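Local structure of Ufm1-specific protease (Caenorhabditis elegans, 5EJJ) at residues Thr286-Ala291 / His303-Thr308; Val130-Tyr135 / Val238-Val243; Tyr398-Thr403 / Ala499-Gly504; Thr489-Gly494 / Tyr552-Pro557; Phe38-Arg43 / Ala71-Val76. The protein is a thiol protease that recognises the ubiquitin-like modifier UFM-1, cleaves at its C-terminal glycine, and is required to localise certain odorant receptors to olfactory cilia. All coordinates share one frame; numbering follows the deposited sequence.

In the fold
The contacts fall into two groups. Interactions 1 and 2 touch, their centres 11 Å apart: the hairpin of interaction 1 lies against strand 238-243, and CB of Ser290 sits 3.5 Å from N of Glu242. Interaction 5, in the N-terminal MPN region, does not touch them but comes within about 5 Å of interaction 1, nearest atoms. Interactions 3 and 4 belong to the C78 peptidase part, with centres 8 Å apart; strands 491-494 and 499-507 are neighbours in one sheet, His500 O standing 2.9 Å from Ile493 N. The His500 side chain comes within about 3 Å of that of His522, inferred to be catalytic. Interactions 4 and 5 have centres 44 Å apart.

Interaction 1. Residues Thr286-Ala291 / His303-Thr308; sequences TTTTSA and HLQLPT
Thr289 and Thr308 meet through their hydroxyls, OG1 to OG1 at 2.7 Å, the two side chains crossing at about a right angle. On the opposite face of the sheet, shared by Ser290 and Gln305, the serine OG gives its proton to OE1 of Gln305 at 2.6 Å, lying in the amide plane on a lone pair. Gln305 can offer that oxygen because its chain bends at chi2 (-60°), folding the amide toward Ser290. OG1 of Thr288 lies 3.5 Å from the NE2 end of the same amide. This is the start of an antiparallel beta hairpin made by strands 289-293 and 302-306, where Thr289 pairs with Leu306 and Ala291 with Leu304, two backbone bonds each. On the Thr289 face the small Ala291 leaves room for Leu306, whose CD1 reaches its CB at 3.7 Å, and Tyr318 of helix 312-325 packs on the same leucine. A water touches the end of the pair, 2.9 Å from Thr308 OG1. Further out, Arg267 of helix 253-280 also donates to Gln305 OE1, so two donors grip that oxygen, and Asn270 receives the Gln305 backbone N-H.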
# COMPACT_ATOMS: atom_id res chain seq x y z
N THR A 286 5.87 23.57 10.46
CA THR A 286 5.70 22.23 10.95
C THR A 286 6.83 21.35 10.45
O THR A 286 7.33 21.52 9.34
CB THR A 286 4.39 21.66 10.35
OG1 THR A 286 3.31 22.55 10.65
CG2 THR A 286 4.09 20.21 10.84
N THR A 287 7.24 20.39 11.26
CA THR A 287 8.17 19.42 10.74
C THR A 287 7.37 18.26 10.11
O THR A 287 6.22 18.03 10.50
CB THR A 287 9.12 18.98 11.83
OG1 THR A 287 10.09 18.09 11.27
CG2 THR A 287 8.38 18.30 12.93
N THR A 288 7.94 17.55 9.14
CA THR A 288 7.21 16.47 8.45
C THR A 288 7.73 15.06 8.71
O THR A 288 8.86 14.88 9.17
CB THR A 288 7.16 16.69 6.91
OG1 THR A 288 8.48 16.64 6.36
CG2 THR A 288 6.51 18.03 6.57
N THR A 289 6.90 14.05 8.41
CA THR A 289 7.31 12.63 8.43
C THR A 289 7.24 12.07 7.03
O THR A 289 6.23 12.24 6.33
CB THR A 289 6.36 11.71 9.25
OG1 THR A 289 6.28 12.12 10.62
CG2 THR A 289 6.85 10.28 9.20
N SER A 290 8.28 11.35 6.63
CA SER A 290 8.26 10.71 5.32
C SER A 290 7.53 9.37 5.29
O SER A 290 7.87 8.46 6.05
CB SER A 290 9.67 10.55 4.79
OG SER A 290 9.91 11.54 3.81
N ALA A 291 6.57 9.25 4.38
CA ALA A 291 5.84 8.00 4.20
C ALA A 291 5.81 7.55 2.75
O ALA A 291 5.86 8.38 1.82
CB ALA A 291 4.41 8.13 4.75
N HIS A 303 4.20 8.78 -2.73
CA HIS A 303 5.23 9.29 -1.84
C HIS A 303 4.81 10.60 -1.23
O HIS A 303 4.45 11.52 -1.93
CB HIS A 303 6.51 9.51 -2.61
CG HIS A 303 6.86 8.38 -3.52
ND1 HIS A 303 7.86 7.48 -3.22
CD2 HIS A 303 6.36 8.00 -4.71
CE1 HIS A 303 7.95 6.60 -4.20
NE2 HIS A 303 7.05 6.89 -5.12
N LEU A 304 4.85 10.69 0.09
CA LEU A 304 4.31 11.87 0.72
C LEU A 304 5.10 12.27 1.95
O LEU A 304 5.54 11.42 2.73
CB LEU A 304 2.85 11.64 1.12
CG LEU A 304 1.84 11.32 0.02
CD1 LEU A 304 0.53 10.94 0.65
CD2 LEU A 304 1.68 12.51 -0.91
N GLN A 305 5.29 13.58 2.09
CA GLN A 305 5.77 14.19 3.32
C GLN A 305 4.52 14.54 4.11
O GLN A 305 3.64 15.25 3.60
CB GLN A 305 6.54 15.45 2.98
CG GLN A 305 7.65 15.19 2.02
CD GLN A 305 8.61 14.20 2.60
OE1 GLN A 305 8.66 13.05 2.16
NE2 GLN A 305 9.35 14.61 3.61
N LEU A 306 4.41 13.99 5.32
CA LEU A 306 3.20 14.15 6.13
C LEU A 306 3.34 15.17 7.27
O LEU A 306 4.30 15.13 8.04
CB LEU A 306 2.79 12.80 6.71
CG LEU A 306 2.39 11.76 5.69
CD1 LEU A 306 2.14 10.47 6.41
CD2 LEU A 306 1.16 12.23 4.96
N PRO A 307 2.39 16.11 7.36
CA PRO A 307 2.41 17.13 8.41
C PRO A 307 1.99 16.57 9.77
O PRO A 307 0.84 16.69 10.16
CB PRO A 307 1.40 18.18 7.91
CG PRO A 307 0.50 17.44 6.97
CD PRO A 307 1.34 16.35 6.35
N THR A 308 2.93 15.96 10.49
CA THR A 308 2.58 15.24 11.71
C THR A 308 2.64 16.05 13.02
O THR A 308 2.39 15.51 14.11
CB THR A 308 3.46 13.99 11.88
OG1 THR A 308 4.80 14.28 11.45
CG2 THR A 308 2.88 12.83 11.08
O HOH W 1 7.25 15.40 12.40

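Interaction 2. Residues Val130-Tyr135 / Val238-Val243; sequences VSRVGY and VTIGEV
Two flat groups on the strand 130-135 each lie against a branched side chain of the strand 238-243. The Tyr135 ring has Thr239 over one face: CB of Thr239 stands 3.9 Å from the ring centroid and 24° off the normal, a CH-pi contact displaced toward the rim. The methyl CG2 of Thr239 meets OH of Tyr135 at 3.5 Å, while beyond the pair that hydroxyl hydrogen-bonds Thr271 of helix 253-280. What lays the ring over Thr239 is the torsion that tucks CG between the backbone N and carbonyl carbon (chi1 46°). On the reverse side of the sheet the Arg132 guanidinium is covered on one face by Ile240, with CG1 of Ile240 3.4 Å from NH2 of Arg132; the bend at chi3 of the arginine turns the flat group over the isoleucine. The strands are antiparallel neighbours, with 156° between their N-to-C directions, in a mixed five-stranded sheet in which strand 235-247, carrying Thr239, is one of the two outermost. Ser131 pairs with Val243, Val133 with Gly241 and Tyr135 with Thr239, each through two backbone bonds. Gly134, opposite Ile240, lets the chains close to 4.0 Å between the two CA atoms. Val133 and Val243 suit the buried face: their CG2 methyls touch at 3.8 Å, and Phe264 and Ala263 of helix 253-280 pack against them. Glu242, on the Arg132 face, turns its carboxylate to Thr292 and Ser347, whose hydroxyls bond its OE1 and OE2 respectively.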
# COMPACT_ATOMS: atom_id res chain seq x y z
N VAL A 130 15.95 2.57 -1.91
CA VAL A 130 15.60 3.53 -0.87
C VAL A 130 16.82 4.03 -0.07
O VAL A 130 17.79 3.31 0.09
CB VAL A 130 14.55 2.92 0.06
CG1 VAL A 130 15.10 1.68 0.68
CG2 VAL A 130 14.13 3.88 1.14
N SER A 131 16.78 5.26 0.41
CA SER A 131 17.82 5.78 1.29
C SER A 131 17.25 6.85 2.21
O SER A 131 16.23 7.45 1.88
CB SER A 131 19.00 6.33 0.49
OG SER A 131 18.62 7.43 -0.31
N ARG A 132 17.85 7.04 3.39
CA ARG A 132 17.51 8.17 4.25
C ARG A 132 18.32 9.35 3.80
O ARG A 132 19.52 9.23 3.49
CB ARG A 132 17.88 7.91 5.69
CG ARG A 132 16.82 7.31 6.49
CD ARG A 132 16.98 7.68 7.96
NE ARG A 132 15.69 8.14 8.47
CZ ARG A 132 15.51 8.67 9.66
NH1 ARG A 132 16.56 8.79 10.48
NH2 ARG A 132 14.28 9.08 10.03
N VAL A 133 17.68 10.50 3.76
CA VAL A 133 18.33 11.71 3.33
C VAL A 133 17.87 12.81 4.25
O VAL A 133 16.70 12.84 4.63
CB VAL A 133 17.92 12.07 1.93
CG1 VAL A 133 18.60 13.32 1.55
CG2 VAL A 133 18.29 10.96 0.95
N GLY A 134 18.77 13.70 4.64
CA GLY A 134 18.39 14.80 5.51
C GLY A 134 18.84 16.11 4.93
O GLY A 134 19.80 16.16 4.16
N TYR A 135 18.14 17.19 5.26
CA TYR A 135 18.64 18.50 4.86
C TYR A 135 18.17 19.57 5.83
O TYR A 135 17.31 19.32 6.67
CB TYR A 135 18.28 18.85 3.42
CG TYR A 135 16.84 18.57 3.06
CD1 TYR A 135 16.45 17.32 2.60
CD2 TYR A 135 15.87 19.56 3.17
CE1 TYR A 135 15.15 17.06 2.28
CE2 TYR A 135 14.56 19.30 2.84
CZ TYR A 135 14.21 18.05 2.40
OH TYR A 135 12.91 17.78 2.07
N VAL A 238 14.64 21.27 10.05
CA VAL A 238 15.35 20.06 9.64
C VAL A 238 14.43 18.94 9.16
O VAL A 238 13.45 18.61 9.80
CB VAL A 238 16.33 19.54 10.68
CG1 VAL A 238 17.06 18.37 10.14
CG2 VAL A 238 17.31 20.61 11.00
N THR A 239 14.75 18.40 8.00
CA THR A 239 13.92 17.41 7.35
C THR A 239 14.78 16.20 7.11
O THR A 239 15.85 16.32 6.50
CB THR A 239 13.44 17.93 5.97
OG1 THR A 239 12.97 19.28 6.11
CG2 THR A 239 12.33 17.05 5.41
N ILE A 240 14.35 15.04 7.62
CA ILE A 240 14.97 13.79 7.22
C ILE A 240 13.90 12.77 6.92
O ILE A 240 12.81 12.81 7.51
CB ILE A 240 15.99 13.24 8.25
CG1 ILE A 240 15.35 12.20 9.12
CG2 ILE A 240 16.49 14.33 9.14
CD1 ILE A 240 16.16 11.91 10.32
N GLY A 241 14.19 11.87 5.98
CA GLY A 241 13.23 10.85 5.61
C GLY A 241 13.62 9.97 4.44
O GLY A 241 14.66 10.18 3.83
N GLU A 242 12.78 8.97 4.14
CA GLU A 242 12.97 8.05 3.03
C GLU A 242 13.05 8.79 1.73
O GLU A 242 12.39 9.82 1.56
CB GLU A 242 11.77 7.12 2.90
CG GLU A 242 11.52 6.16 4.05
CD GLU A 242 10.37 5.16 3.76
OE1 GLU A 242 9.33 5.57 3.14
OE2 GLU A 242 10.50 3.96 4.15
N VAL A 243 13.82 8.26 0.79
CA VAL A 243 13.64 8.62 -0.61
C VAL A 243 13.67 7.33 -1.43
O VAL A 243 14.68 6.63 -1.45
CB VAL A 243 14.71 9.59 -1.09
CG1 VAL A 243 14.48 9.93 -2.53
CG2 VAL A 243 14.69 10.85 -0.27

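Interaction 3. Residues Tyr398-Thr403 / Ala499-Gly504; sequences YRSFQT and AHTILG
Thr501 of the strand 499-504 faces Ser400 of the helix 398-403, in the C78 peptidase part, whose clan CA membership points to a papain-like arrangement: the helix 396-409, with the inferred nucleophile Cys396 at its start, rests on the central sheet. Followed outward, CB of Thr501 lies 3.9 Å from OG of Ser400. One branch, OG1, lies roughly anti to the carbonyl carbon, off a fully staggered position (chi1 -33°), and points to the helix, where it hydrogen-bonds OG of Ser400 at 2.7 Å. Either hydroxyl could supply the proton. The other branch, the methyl CG2, approaches CG2 of Thr403, one helical turn further on, at 4.4 Å; it also packs against CB of Pro490, just before the adjoining strand, and the carbonyl of Val491 within it. A threonine is thus apt here, giving one polar and one apolar branch to a buried seam, while the short Ser400 lets the helix come close: the segment axes pass 7.9 Å apart at an angle of 24°. His500, next to Thr501, points the opposite way, its ring meeting that of the inferred active-site His522 at about 75° between planes. The same ring is tied to its own strand by ND1 of His500, which donates to O of Ala499 at 2.6 Å from above the carbonyl plane.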
# COMPACT_ATOMS: atom_id res chain seq x y z
N TYR A 398 -4.30 -17.81 20.25
CA TYR A 398 -3.67 -16.52 20.53
C TYR A 398 -3.06 -15.97 19.25
O TYR A 398 -3.21 -14.79 18.92
CB TYR A 398 -2.54 -16.69 21.55
CG TYR A 398 -2.98 -16.85 22.97
CD1 TYR A 398 -2.92 -18.08 23.60
CD2 TYR A 398 -3.43 -15.76 23.71
CE1 TYR A 398 -3.31 -18.23 24.91
CE2 TYR A 398 -3.82 -15.89 25.02
CZ TYR A 398 -3.76 -17.13 25.61
OH TYR A 398 -4.14 -17.29 26.92
N ARG A 399 -2.37 -16.85 18.55
CA ARG A 399 -1.70 -16.51 17.31
C ARG A 399 -2.69 -15.99 16.27
O ARG A 399 -2.44 -14.97 15.62
CB ARG A 399 -0.92 -17.72 16.78
CG ARG A 399 0.14 -18.21 17.76
CD ARG A 399 0.81 -17.03 18.44
NE ARG A 399 2.10 -17.35 19.04
CZ ARG A 399 3.03 -16.44 19.32
NH1 ARG A 399 2.82 -15.16 19.04
NH2 ARG A 399 4.18 -16.81 19.87
N SER A 400 -3.83 -16.68 16.13
CA SER A 400 -4.87 -16.23 15.20
C SER A 400 -5.42 -14.90 15.64
O SER A 400 -5.83 -14.08 14.82
CB SER A 400 -6.00 -17.24 15.11
OG SER A 400 -5.63 -18.29 14.25
N PHE A 401 -5.45 -14.69 16.95
CA PHE A 401 -5.89 -13.42 17.48
C PHE A 401 -4.92 -12.34 17.05
O PHE A 401 -5.31 -11.25 16.65
CB PHE A 401 -5.95 -13.47 19.00
CG PHE A 401 -6.17 -12.14 19.62
CD1 PHE A 401 -7.45 -11.60 19.69
CD2 PHE A 401 -5.11 -11.43 20.12
CE1 PHE A 401 -7.67 -10.37 20.26
CE2 PHE A 401 -5.32 -10.19 20.69
CZ PHE A 401 -6.61 -9.66 20.76
N GLN A 402 -3.64 -12.68 17.13
CA GLN A 402 -2.57 -11.77 16.75
C GLN A 402 -2.61 -11.42 15.26
O GLN A 402 -2.50 -10.24 14.88
CB GLN A 402 -1.21 -12.34 17.17
CG GLN A 402 -0.94 -12.23 18.67
CD GLN A 402 0.42 -12.77 19.06
OE1 GLN A 402 0.94 -13.67 18.40
NE2 GLN A 402 1.01 -12.22 20.13
N THR A 403 -2.77 -12.44 14.43
CA THR A 403 -3.01 -12.21 13.01
C THR A 403 -4.17 -11.24 12.82
O THR A 403 -4.00 -10.19 12.22
CB THR A 403 -3.26 -13.50 12.25
OG1 THR A 403 -2.08 -14.30 12.26
CG2 THR A 403 -3.66 -13.19 10.82
N ALA A 499 -7.31 -24.24 16.50
CA ALA A 499 -7.72 -22.93 15.98
C ALA A 499 -6.95 -22.61 14.71
O ALA A 499 -5.72 -22.77 14.66
CB ALA A 499 -7.49 -21.84 17.02
N HIS A 500 -7.67 -22.17 13.67
CA HIS A 500 -7.05 -21.76 12.41
C HIS A 500 -7.56 -20.37 11.97
O HIS A 500 -8.60 -19.89 12.45
CB HIS A 500 -7.32 -22.78 11.29
CG HIS A 500 -6.70 -24.13 11.52
ND1 HIS A 500 -5.89 -24.41 12.60
CD2 HIS A 500 -6.78 -25.27 10.79
CE1 HIS A 500 -5.49 -25.67 12.53
NE2 HIS A 500 -6.01 -26.21 11.44
N THR A 501 -6.83 -19.73 11.06
CA THR A 501 -7.32 -18.50 10.44
C THR A 501 -7.73 -18.77 8.99
O THR A 501 -7.00 -19.43 8.25
CB THR A 501 -6.28 -17.38 10.48
OG1 THR A 501 -5.49 -17.49 11.67
CG2 THR A 501 -6.97 -16.03 10.46
N ILE A 502 -8.90 -18.28 8.60
CA ILE A 502 -9.37 -18.43 7.22
C ILE A 502 -9.21 -17.13 6.42
O ILE A 502 -9.79 -16.10 6.74
CB ILE A 502 -10.83 -18.93 7.15
CG1 ILE A 502 -10.93 -20.36 7.67
CG2 ILE A 502 -11.35 -18.87 5.72
CD1 ILE A 502 -12.36 -20.91 7.67
N LEU A 503 -8.40 -17.21 5.36
CA LEU A 503 -8.07 -16.05 4.54
C LEU A 503 -8.94 -15.91 3.30
O LEU A 503 -9.06 -14.83 2.74
CB LEU A 503 -6.60 -16.10 4.14
CG LEU A 503 -5.69 -16.01 5.36
CD1 LEU A 503 -4.24 -16.15 4.94
CD2 LEU A 503 -5.92 -14.71 6.08
N GLY A 504 -9.55 -17.01 2.86
CA GLY A 504 -10.39 -16.95 1.69
C GLY A 504 -11.05 -18.27 1.33
O GLY A 504 -10.75 -19.32 1.91

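Interaction 4. Residues Thr489-Gly494 / Tyr552-Pro557; sequences TPVMIG and YNMVLP
Met492 and Val555 cross obliquely on one face of the sheet, SD of the methionine 3.5 Å from CG1 of the valine. The methionine starts with CG anti to the backbone N (chi1 175°) and bends at chi2, which brings the sulfur against CG1 of the valine. On the other face the side chains lie more nearly alongside one another. Ile493 and Met554 point the same way, CD1 of the isoleucine 3.4 Å from CG of the methionine, and Val491 runs likewise beside Leu556, its CG1 3.8 Å from CD1 of that leucine. CG1 of Val491 also meets CG of Met554 at 3.7 Å, so one apolar row results. Flexible methionines and branched aliphatics suit this buried seam because they interlock without needing polar partners. The backbones are antiparallel, 162° between strand directions, with Met492 and Val555 exchanging two bonds. Where the strand pairing gives way to Thr489, its OG1 donates to O of Pro557 at 2.8 Å, tilted 19° from the carbonyl plane. A valine in its place would probably leave the Pro557 carbonyl without this donor and the chain ends less firmly tied. Strand 499-507 borders 491-494 on one side and strand 462-467 borders 552-557 on the other. Helix 447-457 packs through Ile450 on Met492 and Val555; the Met492 side chain is about 7 Å from that of Cys396, the inferred active-site cysteine. Helix 477-484 lays Leu480 and His483 on the opposite face.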
# COMPACT_ATOMS: atom_id res chain seq x y z
N THR A 489 -11.95 -9.07 6.63
CA THR A 489 -10.97 -9.38 7.68
C THR A 489 -10.66 -10.87 7.77
O THR A 489 -11.47 -11.70 7.37
CB THR A 489 -11.52 -8.97 9.02
OG1 THR A 489 -12.87 -9.45 9.14
CG2 THR A 489 -11.51 -7.46 9.12
N PRO A 490 -9.47 -11.21 8.30
CA PRO A 490 -9.21 -12.65 8.40
C PRO A 490 -10.19 -13.25 9.41
O PRO A 490 -10.65 -12.56 10.33
CB PRO A 490 -7.77 -12.72 8.94
CG PRO A 490 -7.23 -11.32 8.86
CD PRO A 490 -8.42 -10.41 8.93
N VAL A 491 -10.53 -14.52 9.21
CA VAL A 491 -11.54 -15.18 10.02
C VAL A 491 -10.89 -16.21 10.92
O VAL A 491 -10.11 -17.05 10.45
CB VAL A 491 -12.61 -15.84 9.12
CG1 VAL A 491 -13.43 -16.85 9.90
CG2 VAL A 491 -13.50 -14.77 8.51
N MET A 492 -11.19 -16.13 12.21
CA MET A 492 -10.76 -17.19 13.11
C MET A 492 -11.82 -18.27 13.18
O MET A 492 -12.98 -18.02 13.55
CB MET A 492 -10.42 -16.66 14.50
CG MET A 492 -10.09 -17.78 15.50
SD MET A 492 -11.48 -18.42 16.50
CE MET A 492 -10.58 -19.63 17.48
N ILE A 493 -11.40 -19.47 12.80
CA ILE A 493 -12.26 -20.65 12.82
C ILE A 493 -11.92 -21.44 14.09
O ILE A 493 -10.77 -21.85 14.31
CB ILE A 493 -12.10 -21.50 11.51
CG1 ILE A 493 -12.97 -22.76 11.54
CG2 ILE A 493 -10.66 -21.89 11.27
CD1 ILE A 493 -14.40 -22.50 11.33
N GLY A 494 -12.94 -21.58 14.95
CA GLY A 494 -12.82 -22.30 16.20
C GLY A 494 -13.04 -23.77 15.98
O GLY A 494 -14.17 -24.27 16.06
N TYR A 552 -18.06 -26.45 15.01
CA TYR A 552 -17.09 -25.38 14.77
C TYR A 552 -17.67 -23.98 15.03
O TYR A 552 -18.80 -23.70 14.62
CB TYR A 552 -16.56 -25.46 13.35
CG TYR A 552 -15.49 -26.50 13.11
CD1 TYR A 552 -14.16 -26.14 12.98
CD2 TYR A 552 -15.81 -27.85 12.98
CE1 TYR A 552 -13.17 -27.09 12.75
CE2 TYR A 552 -14.82 -28.80 12.75
CZ TYR A 552 -13.50 -28.40 12.64
OH TYR A 552 -12.49 -29.31 12.41
N ASN A 553 -16.90 -23.13 15.71
CA ASN A 553 -17.27 -21.71 15.86
C ASN A 553 -16.39 -20.77 15.00
O ASN A 553 -15.22 -21.05 14.73
CB ASN A 553 -17.31 -21.30 17.35
CG ASN A 553 -18.68 -21.55 18.00
OD1 ASN A 553 -19.61 -22.04 17.35
ND2 ASN A 553 -18.80 -21.23 19.30
N MET A 554 -16.97 -19.66 14.55
CA MET A 554 -16.29 -18.73 13.64
C MET A 554 -16.47 -17.28 14.10
O MET A 554 -17.61 -16.80 14.29
CB MET A 554 -16.82 -18.90 12.21
CG MET A 554 -15.80 -19.40 11.21
SD MET A 554 -16.52 -20.12 9.70
CE MET A 554 -17.60 -21.36 10.40
N VAL A 555 -15.36 -16.57 14.28
CA VAL A 555 -15.42 -15.15 14.63
C VAL A 555 -15.00 -14.29 13.44
O VAL A 555 -13.98 -14.57 12.78
CB VAL A 555 -14.66 -14.81 15.94
CG1 VAL A 555 -13.34 -15.54 16.02
CG2 VAL A 555 -14.45 -13.31 16.07
N LEU A 556 -15.82 -13.28 13.17
CA LEU A 556 -15.80 -12.48 11.95
C LEU A 556 -15.67 -11.01 12.29
O LEU A 556 -16.69 -10.31 12.42
CB LEU A 556 -17.11 -12.68 11.20
CG LEU A 556 -17.15 -13.76 10.12
CD1 LEU A 556 -16.68 -15.08 10.64
CD2 LEU A 556 -18.54 -13.88 9.55
N PRO A 557 -14.42 -10.52 12.42
CA PRO A 557 -14.18 -9.15 12.89
C PRO A 557 -14.78 -8.08 12.00
O PRO A 557 -14.70 -8.16 10.77
CB PRO A 557 -12.66 -9.06 12.92
CG PRO A 557 -12.20 -10.50 13.08
CD PRO A 557 -13.17 -11.27 12.25

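Interaction 5. Residues Phe38-Arg43 / Ala71-Val76; sequences FGRKAR and ADIELV
Gly39 and Glu74 form an antiparallel hydrogen-bonded pair, Gly39 N to Glu74 O at 2.8 Å and Glu74 N to Gly39 O at 3.0 Å, although the short strands cross at 100°. They are strands 33-40 and 74-81 of the mixed sheet in the N-terminal MPN region, joined side by side. Phe38 and Leu75, the next pair, send their side chains to one face: CD2 of Leu75 lies over the ring, 3.9 Å from CE1 of Phe38, while the ring edge meets the backbone of Glu74. Leu65 of helix 59-68 also packs on the phenylalanine, a flat apolar residue well placed between sheet and helix. Gly39 suits its place because CG2 of Val76 packs close to its backbone N, where a side chain would be crowded. Arg40 reaches across to Asp72 on an extended chain (chi2 173°), and its NE makes a salt bridge with OD2 of Asp72 at 2.9 Å, the guanidinium and carboxylate planes 31° apart. NH1 of the arginine turns to Gln45 instead. A methionine in place of this arginine would probably leave the Asp72 carboxylate without its charged mate and the loop 71-73 freer to shift. On the outer side Lys41 extends past Glu74, its NZ in a long salt bridge with OE2 of Glu74 at 3.7 Å. Two waters complete the polar seam. One accepts from N of Lys41 and donates to O of Asp72 and OE1 of Glu74; the other links NH2 of Arg40 to OD1 of Asp72, 2.8 Å from each.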
# COMPACT_ATOMS: atom_id res chain seq x y z
N PHE A 38 -1.03 10.70 -15.85
CA PHE A 38 0.37 10.53 -15.50
C PHE A 38 0.83 9.17 -16.01
O PHE A 38 0.05 8.22 -16.04
CB PHE A 38 0.53 10.60 -14.00
CG PHE A 38 0.27 11.96 -13.42
CD1 PHE A 38 1.24 12.95 -13.49
CD2 PHE A 38 -0.93 12.23 -12.80
CE1 PHE A 38 1.01 14.21 -12.94
CE2 PHE A 38 -1.18 13.48 -12.25
CZ PHE A 38 -0.20 14.48 -12.32
N GLY A 39 2.09 9.08 -16.41
CA GLY A 39 2.53 7.86 -17.04
C GLY A 39 4.00 7.80 -17.35
O GLY A 39 4.75 8.73 -17.07
N ARG A 40 4.40 6.67 -17.93
CA ARG A 40 5.77 6.45 -18.36
C ARG A 40 5.90 6.88 -19.83
O ARG A 40 5.58 6.12 -20.75
CB ARG A 40 6.14 4.99 -18.16
CG ARG A 40 6.07 4.53 -16.71
CD ARG A 40 6.28 3.01 -16.55
NE ARG A 40 6.25 2.64 -15.14
CZ ARG A 40 5.68 1.54 -14.65
NH1 ARG A 40 5.07 0.70 -15.47
NH2 ARG A 40 5.73 1.28 -13.35
N LYS A 41 6.36 8.11 -20.03
CA LYS A 41 6.36 8.78 -21.33
C LYS A 41 7.10 8.05 -22.42
O LYS A 41 6.68 8.07 -23.56
CB LYS A 41 6.94 10.19 -21.20
CG LYS A 41 6.69 11.10 -22.38
CD LYS A 41 6.68 12.53 -21.88
CE LYS A 41 7.16 13.54 -22.91
NZ LYS A 41 7.77 14.72 -22.19
N ALA A 42 8.21 7.41 -22.10
CA ALA A 42 9.00 6.77 -23.14
C ALA A 42 8.24 5.59 -23.71
O ALA A 42 8.12 5.46 -24.93
CB ALA A 42 10.34 6.32 -22.61
N ARG A 43 7.70 4.74 -22.83
CA ARG A 43 7.01 3.55 -23.31
C ARG A 43 5.52 3.75 -23.52
O ARG A 43 4.78 2.79 -23.71
CB ARG A 43 7.30 2.32 -22.43
CG ARG A 43 6.73 2.35 -21.07
CD ARG A 43 7.32 1.21 -20.26
NE ARG A 43 6.56 -0.03 -20.35
CZ ARG A 43 6.46 -0.90 -19.34
NH1 ARG A 43 7.09 -0.64 -18.19
NH2 ARG A 43 5.76 -2.02 -19.47
N ALA A 71 9.35 8.43 -9.47
CA ALA A 71 10.22 9.28 -10.27
C ALA A 71 10.21 8.98 -11.76
O ALA A 71 10.47 9.87 -12.56
CB ALA A 71 11.62 9.23 -9.73
N ASP A 72 9.88 7.74 -12.14
CA ASP A 72 9.83 7.39 -13.56
C ASP A 72 8.54 7.85 -14.26
O ASP A 72 8.38 7.68 -15.46
CB ASP A 72 10.03 5.90 -13.74
CG ASP A 72 8.84 5.09 -13.27
OD1 ASP A 72 8.44 5.21 -12.09
OD2 ASP A 72 8.30 4.32 -14.09
N ILE A 73 7.64 8.43 -13.50
CA ILE A 73 6.32 8.79 -13.98
C ILE A 73 6.17 10.29 -14.05
O ILE A 73 6.56 11.01 -13.14
CB ILE A 73 5.29 8.21 -13.03
CG1 ILE A 73 5.33 6.70 -13.13
CG2 ILE A 73 3.90 8.72 -13.32
CD1 ILE A 73 4.18 6.03 -12.46
N GLU A 74 5.59 10.79 -15.13
CA GLU A 74 5.34 12.22 -15.24
C GLU A 74 4.01 12.49 -15.91
O GLU A 74 3.34 11.58 -16.39
CB GLU A 74 6.44 12.85 -16.08
CG GLU A 74 6.40 12.41 -17.50
CD GLU A 74 7.71 12.69 -18.20
OE1 GLU A 74 8.51 11.73 -18.37
OE2 GLU A 74 7.93 13.86 -18.58
N LEU A 75 3.64 13.76 -15.94
CA LEU A 75 2.49 14.24 -16.69
C LEU A 75 2.62 13.90 -18.16
O LEU A 75 3.59 14.28 -18.80
CB LEU A 75 2.46 15.75 -16.54
CG LEU A 75 1.18 16.52 -16.78
CD1 LEU A 75 1.21 16.96 -18.20
CD2 LEU A 75 -0.01 15.62 -16.48
N VAL A 76 1.64 13.18 -18.71
CA VAL A 76 1.69 12.81 -20.14
C VAL A 76 0.49 13.37 -20.89
O VAL A 76 0.53 13.43 -22.11
CB VAL A 76 1.78 11.26 -20.41
CG1 VAL A 76 3.17 10.71 -20.11
CG2 VAL A 76 0.72 10.50 -19.63
O HOH W 2 6.75 3.05 -11.44
O HOH W 3 8.27 9.05 -17.97